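Local coordinates for glutathione S-transferase family protein (PDB 3LXZ) that probably conjugates reduced glutathione to a wide range of hydrophobic electrophiles, as a member of the glutathione S-transferase superfamily, at residues L26-V31 against M198-A203; V17-L22 against Q190-N195. All coordinates share one frame; numbering follows the deposited sequence.

How the contacts relate
From the N terminus the chain runs through strand 3-7 into helix 12-23, which supplies the first half of contact 2, then turns into strand 28-32, which supplies the first half of contact 1. It runs on through the rest of the sheet and most of the helical domain before helix 183-193 returns to close contact 2, and helix 198-218, next in line, closes contact 1. The two long loops therefore cross. Each ties the thioredoxin-like part to the C-terminal helices, contact 2 in the buried interior and contact 1 at the surface. Their centres are about 10 Å apart, and the salt bridge from K18 NZ to E30 OE2, 3.0 Å long, joins them directly.

Contact 1 of 2, residues L26-V31 against M198-A203; sequences LTFEEV and MPRILA
R200 and E30 meet by the ends of long side chains, since the backbones stay apart: CA of E30 and CA of I201, the nearest pair, are 12.2 Å apart. M198 and I201 seat this turn of the helix on helices 12-23 and 154-174, and R200, between them in sequence, does all the touching. Its chain bends at chi2 (98°) and carries the guanidinium out to the strand, where R200 NH2 donates to E30 OE1 over 2.7 Å in a salt bridge. The carboxylate lies at the guanidinium edge, near its plane, yet the oxygen is met on its anti side, 35° out of the carboxylate plane, and the N-H...O angle is a bent 134°. R200 NH2 also lies obliquely by the F28 ring, 4.2 Å from F28 CZ, while R200 NE pairs with D204 one turn further along the helix. E30 OE2 is engaged as well, by Y14 OH and K18 NZ, so both carboxylate oxygens have partners, which should restrict its rotation. What results is a surface ionic link between the thioredoxin-like and all-helical domains of the glutathione S-transferase fold.

Contact 2 of 2, residues V17-L22 against Q190-N195; sequences VKLALL and QLMGEN
L19 touches both N195 and M192, one with each methyl, pushing out from helix 12-23 to where helix 183-193 ends and the chain turns towards the next helix. Its CB points at that turn but is itself too distant to touch it. With CG anti to the backbone N (chi1 -173°), the branch point is carried straight outward, and the two methyls share the work. L19 CD1 lies against the carboxamide of N195, 3.6 Å from OD1 and 4.0 Å from CG, in van der Waals contact; the leucine and asparagine side chains run alongside each other with opposed directions. L19 CD2 reaches instead for the selenomethyl end of M192, a selenomethionine, and meets its CE at 4.3 Å, a loose apolar touch.

The carboxamide that CD1 leans on is held by polar partners on both of its atoms. N195 OD1 accepts from the backbone N of H197, an Asx turn leading into helix 198-218, and ND2 donates to E23 OE1 near the end of helix 12-23. These two bonds should fix the orientation of the amide, and the asparagine itself bridges the two domains.

Around this point L19 also touches L157 and F161 of helix 154-174, and M198 and I201 of helix 198-218. On other faces V17, A20 and L21 pack against helix 63-73, so helix 12-23 lies between helix 63-73 and the C-terminal helices, with L21 also touching F28 of strand 28-32.

Contact 1 of 2, residues L26-V31 against M198-A203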
ATOM      1  N   LEU A  26      22.109  -6.198 -11.686  1.00 23.83           N
ATOM      2  CA  LEU A  26      21.438  -5.756 -12.920  1.00 24.84           C
ATOM      3  C   LEU A  26      21.944  -4.418 -13.447  1.00 25.56           C
ATOM      4  O   LEU A  26      22.271  -3.504 -12.673  1.00 25.57           O
ATOM      5  CB  LEU A  26      19.915  -5.698 -12.709  1.00 24.43           C
ATOM      6  CG  LEU A  26      19.281  -7.026 -12.306  1.00 23.46           C
ATOM      7  CD1 LEU A  26      17.829  -6.833 -11.843  1.00 23.61           C
ATOM      8  CD2 LEU A  26      19.350  -8.012 -13.479  1.00 26.80           C
ATOM      9  N   THR A  27      21.999  -4.295 -14.772  1.00 26.45           N
ATOM     10  CA  THR A  27      22.353  -3.019 -15.398  1.00 27.02           C
ATOM     11  C   THR A  27      21.159  -2.078 -15.351  1.00 26.41           C
ATOM     12  O   THR A  27      20.028  -2.506 -15.609  1.00 26.73           O
ATOM     13  CB  THR A  27      22.741  -3.213 -16.880  1.00 27.40           C
ATOM     14  OG1 THR A  27      23.813  -4.144 -16.958  1.00 28.85           O
ATOM     15  CG2 THR A  27      23.192  -1.886 -17.490  1.00 29.29           C
ATOM     16  N   PHE A  28      21.411  -0.819 -14.988  1.00 24.96           N
ATOM     17  CA  PHE A  28      20.385   0.212 -15.004  1.00 24.55           C
ATOM     18  C   PHE A  28      20.966   1.604 -15.141  1.00 24.18           C
ATOM     19  O   PHE A  28      22.092   1.865 -14.734  1.00 24.86           O
ATOM     20  CB  PHE A  28      19.514   0.133 -13.737  1.00 24.93           C
ATOM     21  CG  PHE A  28      20.244   0.429 -12.455  1.00 24.22           C
ATOM     22  CD1 PHE A  28      21.022  -0.551 -11.833  1.00 22.90           C
ATOM     23  CD2 PHE A  28      20.115   1.679 -11.833  1.00 24.53           C
ATOM     24  CE1 PHE A  28      21.696  -0.282 -10.641  1.00 24.04           C
ATOM     25  CE2 PHE A  28      20.777   1.960 -10.637  1.00 24.60           C
ATOM     26  CZ  PHE A  28      21.563   0.968 -10.028  1.00 24.05           C
ATOM     27  N   GLU A  29      20.172   2.510 -15.681  1.00 23.61           N
ATOM     28  CA  GLU A  29      20.585   3.893 -15.837  1.00 24.44           C
ATOM     29  C   GLU A  29      19.753   4.745 -14.880  1.00 23.21           C
ATOM     30  O   GLU A  29      18.537   4.556 -14.773  1.00 23.51           O
ATOM     31  CB  GLU A  29      20.404   4.315 -17.304  1.00 25.40           C
ATOM     32  CG  GLU A  29      20.682   5.781 -17.618  1.00 29.08           C
ATOM     33  CD  GLU A  29      20.232   6.180 -19.040  1.00 33.66           C
ATOM     34  OE1 GLU A  29      20.003   5.287 -19.890  1.00 33.06           O
ATOM     35  OE2 GLU A  29      20.096   7.398 -19.296  1.00 35.95           O
ATOM     36  N   GLU A  30      20.410   5.648 -14.175  1.00 21.56           N
ATOM     37  CA  GLU A  30      19.742   6.545 -13.247  1.00 21.29           C
ATOM     38  C   GLU A  30      19.380   7.832 -13.943  1.00 21.00           C
ATOM     39  O   GLU A  30      20.214   8.408 -14.625  1.00 21.38           O
ATOM     40  CB  GLU A  30      20.633   6.832 -12.046  1.00 21.68           C
ATOM     41  CG  GLU A  30      20.971   5.584 -11.240  1.00 21.59           C
ATOM     42  CD  GLU A  30      21.733   5.900  -9.996  1.00 25.13           C
ATOM     43  OE1 GLU A  30      22.940   5.605  -9.969  1.00 25.86           O
ATOM     44  OE2 GLU A  30      21.145   6.476  -9.051  1.00 19.47           O
ATOM     45  N   VAL A  31      18.132   8.267 -13.791  1.00 20.75           N
ATOM     46  CA  VAL A  31      17.635   9.537 -14.337  1.00 20.67           C
ATOM     47  C   VAL A  31      17.122  10.407 -13.210  1.00 20.43           C
ATOM     48  O   VAL A  31      16.216   9.992 -12.485  1.00 19.62           O
ATOM     49  CB  VAL A  31      16.474   9.315 -15.355  1.00 20.28           C
ATOM     50  CG1 VAL A  31      15.968  10.642 -15.900  1.00 20.42           C
ATOM     51  CG2 VAL A  31      16.899   8.376 -16.504  1.00 21.50           C
HETATM   52  N   MSE A 198      25.793  -0.629   0.069  1.00 19.46           N
HETATM   53  CA  MSE A 198      25.359   0.503   0.858  1.00 20.36           C
HETATM   54  C   MSE A 198      26.307   1.704   0.725  1.00 21.41           C
HETATM   55  O   MSE A 198      25.822   2.837   0.605  1.00 20.98           O
HETATM   56  CB  MSE A 198      25.105   0.101   2.323  1.00 20.19           C
HETATM   57  CG  MSE A 198      24.360   1.096   3.131  1.00 20.37           C
HETATM   58 SE   MSE A 198      22.515   1.375   2.447  1.00 24.84          SE
HETATM   59  CE  MSE A 198      21.931  -0.440   2.401  1.00 20.96           C
ATOM     60  N   PRO A 199      27.654   1.481   0.731  1.00 21.78           N
ATOM     61  CA  PRO A 199      28.498   2.678   0.569  1.00 22.20           C
ATOM     62  C   PRO A 199      28.151   3.522  -0.682  1.00 22.09           C
ATOM     63  O   PRO A 199      28.071   4.750  -0.580  1.00 22.20           O
ATOM     64  CB  PRO A 199      29.932   2.098   0.500  1.00 22.85           C
ATOM     65  CG  PRO A 199      29.850   0.829   1.354  1.00 23.31           C
ATOM     66  CD  PRO A 199      28.439   0.286   1.111  1.00 22.33           C
ATOM     67  N   ARG A 200      27.927   2.869  -1.824  1.00 22.21           N
ATOM     68  CA  ARG A 200      27.521   3.539  -3.059  1.00 22.16           C
ATOM     69  C   ARG A 200      26.170   4.279  -2.928  1.00 21.18           C
ATOM     70  O   ARG A 200      26.035   5.418  -3.361  1.00 20.62           O
ATOM     71  CB  ARG A 200      27.480   2.531  -4.202  1.00 22.87           C
ATOM     72  CG  ARG A 200      26.474   2.819  -5.305  1.00 26.83           C
ATOM     73  CD  ARG A 200      27.096   3.510  -6.500  1.00 31.06           C
ATOM     74  NE  ARG A 200      26.063   3.913  -7.465  1.00 33.15           N
ATOM     75  CZ  ARG A 200      25.709   3.220  -8.554  1.00 34.55           C
ATOM     76  NH1 ARG A 200      26.301   2.062  -8.865  1.00 30.55           N
ATOM     77  NH2 ARG A 200      24.747   3.697  -9.347  1.00 34.30           N
ATOM     78  N   ILE A 201      25.194   3.645  -2.289  1.00 20.27           N
ATOM     79  CA  ILE A 201      23.916   4.301  -2.056  1.00 19.58           C
ATOM     80  C   ILE A 201      24.055   5.545  -1.202  1.00 18.73           C
ATOM     81  O   ILE A 201      23.496   6.596  -1.517  1.00 18.95           O
ATOM     82  CB  ILE A 201      22.883   3.319  -1.484  1.00 20.08           C
ATOM     83  CG1 ILE A 201      22.392   2.450  -2.628  1.00 20.99           C
ATOM     84  CG2 ILE A 201      21.710   4.087  -0.901  1.00 20.39           C
ATOM     85  CD1 ILE A 201      21.861   1.096  -2.187  1.00 23.79           C
ATOM     86  N   LEU A 202      24.818   5.446  -0.124  1.00 18.40           N
ATOM     87  CA  LEU A 202      24.955   6.566   0.760  1.00 18.38           C
ATOM     88  C   LEU A 202      25.826   7.690   0.183  1.00 18.65           C
ATOM     89  O   LEU A 202      25.587   8.867   0.457  1.00 18.24           O
ATOM     90  CB  LEU A 202      25.455   6.127   2.135  1.00 19.27           C
ATOM     91  CG  LEU A 202      24.564   5.111   2.861  1.00 20.80           C
ATOM     92  CD1 LEU A 202      25.234   4.753   4.169  1.00 21.34           C
ATOM     93  CD2 LEU A 202      23.156   5.703   3.097  1.00 23.21           C
ATOM     94  N   ALA A 203      26.816   7.316  -0.624  1.00 18.26           N
ATOM     95  CA  ALA A 203      27.697   8.277  -1.302  1.00 20.15           C
ATOM     96  C   ALA A 203      26.894   9.083  -2.338  1.00 20.18           C
ATOM     97  O   ALA A 203      26.999  10.327  -2.393  1.00 19.90           O
ATOM     98  CB  ALA A 203      28.901   7.547  -1.978  1.00 20.79           C
TER

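Contact 2 of 2, residues V17-L22 against Q190-N195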
ATOM      1  N   VAL A  17      14.568   0.483  -4.565  1.00 16.25           N
ATOM      2  CA  VAL A  17      14.709  -0.137  -5.878  1.00 15.17           C
ATOM      3  C   VAL A  17      16.175  -0.238  -6.285  1.00 15.59           C
ATOM      4  O   VAL A  17      16.600  -1.285  -6.789  1.00 16.72           O
ATOM      5  CB  VAL A  17      13.872   0.569  -6.924  1.00 14.22           C
ATOM      6  CG1 VAL A  17      14.033  -0.142  -8.292  1.00 14.29           C
ATOM      7  CG2 VAL A  17      12.372   0.472  -6.466  1.00 13.63           C
ATOM      8  N   LYS A  18      16.923   0.841  -6.073  1.00 15.35           N
ATOM      9  CA  LYS A  18      18.345   0.876  -6.419  1.00 15.39           C
ATOM     10  C   LYS A  18      19.119  -0.262  -5.751  1.00 16.11           C
ATOM     11  O   LYS A  18      19.901  -0.976  -6.435  1.00 14.21           O
ATOM     12  CB  LYS A  18      18.915   2.244  -6.079  1.00 15.08           C
ATOM     13  CG  LYS A  18      20.403   2.457  -6.362  1.00 16.88           C
ATOM     14  CD  LYS A  18      20.687   3.976  -6.342  1.00 16.00           C
ATOM     15  CE  LYS A  18      22.170   4.318  -6.525  1.00 15.73           C
ATOM     16  NZ  LYS A  18      22.350   5.795  -6.369  1.00 17.44           N
ATOM     17  N   LEU A  19      18.877  -0.489  -4.448  1.00 15.95           N
ATOM     18  CA  LEU A  19      19.538  -1.611  -3.781  1.00 17.46           C
ATOM     19  C   LEU A  19      19.167  -2.955  -4.398  1.00 17.36           C
ATOM     20  O   LEU A  19      20.028  -3.825  -4.533  1.00 17.68           O
ATOM     21  CB  LEU A  19      19.273  -1.611  -2.281  1.00 16.68           C
ATOM     22  CG  LEU A  19      20.037  -2.621  -1.416  1.00 18.80           C
ATOM     23  CD1 LEU A  19      21.559  -2.548  -1.677  1.00 18.00           C
ATOM     24  CD2 LEU A  19      19.711  -2.324   0.044  1.00 16.74           C
ATOM     25  N   ALA A  20      17.884  -3.128  -4.777  1.00 17.36           N
ATOM     26  CA  ALA A  20      17.421  -4.403  -5.342  1.00 17.32           C
ATOM     27  C   ALA A  20      18.182  -4.657  -6.647  1.00 18.01           C
ATOM     28  O   ALA A  20      18.671  -5.764  -6.870  1.00 18.08           O
ATOM     29  CB  ALA A  20      15.896  -4.361  -5.621  1.00 17.11           C
ATOM     30  N   LEU A  21      18.286  -3.618  -7.483  1.00 18.68           N
ATOM     31  CA  LEU A  21      18.965  -3.728  -8.781  1.00 19.80           C
ATOM     32  C   LEU A  21      20.446  -4.053  -8.563  1.00 20.30           C
ATOM     33  O   LEU A  21      21.002  -4.882  -9.275  1.00 22.07           O
ATOM     34  CB  LEU A  21      18.804  -2.446  -9.609  1.00 20.19           C
ATOM     35  CG  LEU A  21      17.372  -2.151 -10.100  1.00 19.88           C
ATOM     36  CD1 LEU A  21      17.227  -0.735 -10.603  1.00 22.53           C
ATOM     37  CD2 LEU A  21      16.975  -3.129 -11.174  1.00 22.14           C
ATOM     38  N   LEU A  22      21.071  -3.390  -7.591  1.00 20.84           N
ATOM     39  CA  LEU A  22      22.510  -3.618  -7.301  1.00 21.36           C
ATOM     40  C   LEU A  22      22.741  -5.026  -6.719  1.00 21.53           C
ATOM     41  O   LEU A  22      23.701  -5.714  -7.101  1.00 20.90           O
ATOM     42  CB  LEU A  22      23.025  -2.525  -6.359  1.00 21.18           C
ATOM     43  CG  LEU A  22      23.326  -1.151  -6.954  1.00 22.31           C
ATOM     44  CD1 LEU A  22      23.438  -0.119  -5.860  1.00 21.20           C
ATOM     45  CD2 LEU A  22      24.601  -1.159  -7.836  1.00 26.22           C
ATOM     46  N   GLN A 190      21.679  -2.632  11.603  1.00 17.41           N
ATOM     47  CA  GLN A 190      23.137  -2.590  11.474  1.00 17.56           C
ATOM     48  C   GLN A 190      23.620  -3.548  10.400  1.00 18.05           C
ATOM     49  O   GLN A 190      24.535  -3.230   9.659  1.00 19.69           O
ATOM     50  CB  GLN A 190      23.820  -2.936  12.778  1.00 16.81           C
ATOM     51  CG  GLN A 190      25.331  -2.672  12.750  1.00 18.34           C
ATOM     52  CD  GLN A 190      26.141  -3.834  12.238  1.00 19.95           C
ATOM     53  OE1 GLN A 190      25.629  -4.935  12.027  1.00 22.22           O
ATOM     54  NE2 GLN A 190      27.442  -3.596  12.022  1.00 24.55           N
ATOM     55  N   LEU A 191      22.987  -4.714  10.317  1.00 18.59           N
ATOM     56  CA  LEU A 191      23.356  -5.736   9.341  1.00 19.19           C
ATOM     57  C   LEU A 191      23.173  -5.275   7.875  1.00 19.74           C
ATOM     58  O   LEU A 191      24.054  -5.462   7.033  1.00 19.29           O
ATOM     59  CB  LEU A 191      22.559  -7.022   9.602  1.00 20.25           C
ATOM     60  CG  LEU A 191      22.892  -8.192   8.667  1.00 22.63           C
ATOM     61  CD1 LEU A 191      24.382  -8.546   8.684  1.00 27.06           C
ATOM     62  CD2 LEU A 191      22.069  -9.433   9.006  1.00 26.86           C
HETATM   63  N   MSE A 192      22.010  -4.678   7.591  1.00 19.44           N
HETATM   64  CA  MSE A 192      21.721  -4.099   6.287  1.00 19.73           C
HETATM   65  C   MSE A 192      22.695  -2.957   6.043  1.00 20.29           C
HETATM   66  O   MSE A 192      23.058  -2.694   4.913  1.00 20.39           O
HETATM   67  CB  MSE A 192      20.268  -3.562   6.229  1.00 19.13           C
HETATM   68  CG  MSE A 192      19.132  -4.613   6.290  1.00 19.52           C
HETATM   69 SE   MSE A 192      19.326  -6.006   4.961  1.00 23.43          SE
HETATM   70  CE  MSE A 192      18.930  -4.987   3.345  1.00 21.90           C
ATOM     71  N   GLY A 193      23.123  -2.282   7.114  1.00 20.66           N
ATOM     72  CA  GLY A 193      24.130  -1.180   6.996  1.00 21.35           C
ATOM     73  C   GLY A 193      25.486  -1.626   6.455  1.00 21.57           C
ATOM     74  O   GLY A 193      26.256  -0.806   5.893  1.00 21.11           O
ATOM     75  N   GLU A 194      25.737  -2.931   6.566  1.00 22.10           N
ATOM     76  CA  GLU A 194      26.969  -3.582   6.135  1.00 22.73           C
ATOM     77  C   GLU A 194      26.855  -4.239   4.754  1.00 22.42           C
ATOM     78  O   GLU A 194      27.793  -4.884   4.283  1.00 22.30           O
ATOM     79  CB  GLU A 194      27.402  -4.612   7.205  1.00 23.08           C
ATOM     80  CG  GLU A 194      27.809  -3.970   8.534  1.00 26.99           C
ATOM     81  CD  GLU A 194      29.014  -3.013   8.371  1.00 33.25           C
ATOM     82  OE1 GLU A 194      30.055  -3.451   7.821  1.00 34.87           O
ATOM     83  OE2 GLU A 194      28.910  -1.827   8.777  1.00 34.17           O
ATOM     84  N   ASN A 195      25.719  -4.058   4.087  1.00 21.63           N
ATOM     85  CA  ASN A 195      25.567  -4.563   2.731  1.00 21.81           C
ATOM     86  C   ASN A 195      26.621  -3.894   1.843  1.00 21.97           C
ATOM     87  O   ASN A 195      26.859  -2.690   1.969  1.00 21.33           O
ATOM     88  CB  ASN A 195      24.159  -4.242   2.217  1.00 22.31           C
ATOM     89  CG  ASN A 195      23.946  -4.684   0.798  1.00 22.84           C
ATOM     90  OD1 ASN A 195      24.482  -4.095  -0.143  1.00 24.07           O
ATOM     91  ND2 ASN A 195      23.147  -5.711   0.631  1.00 22.02           N
TER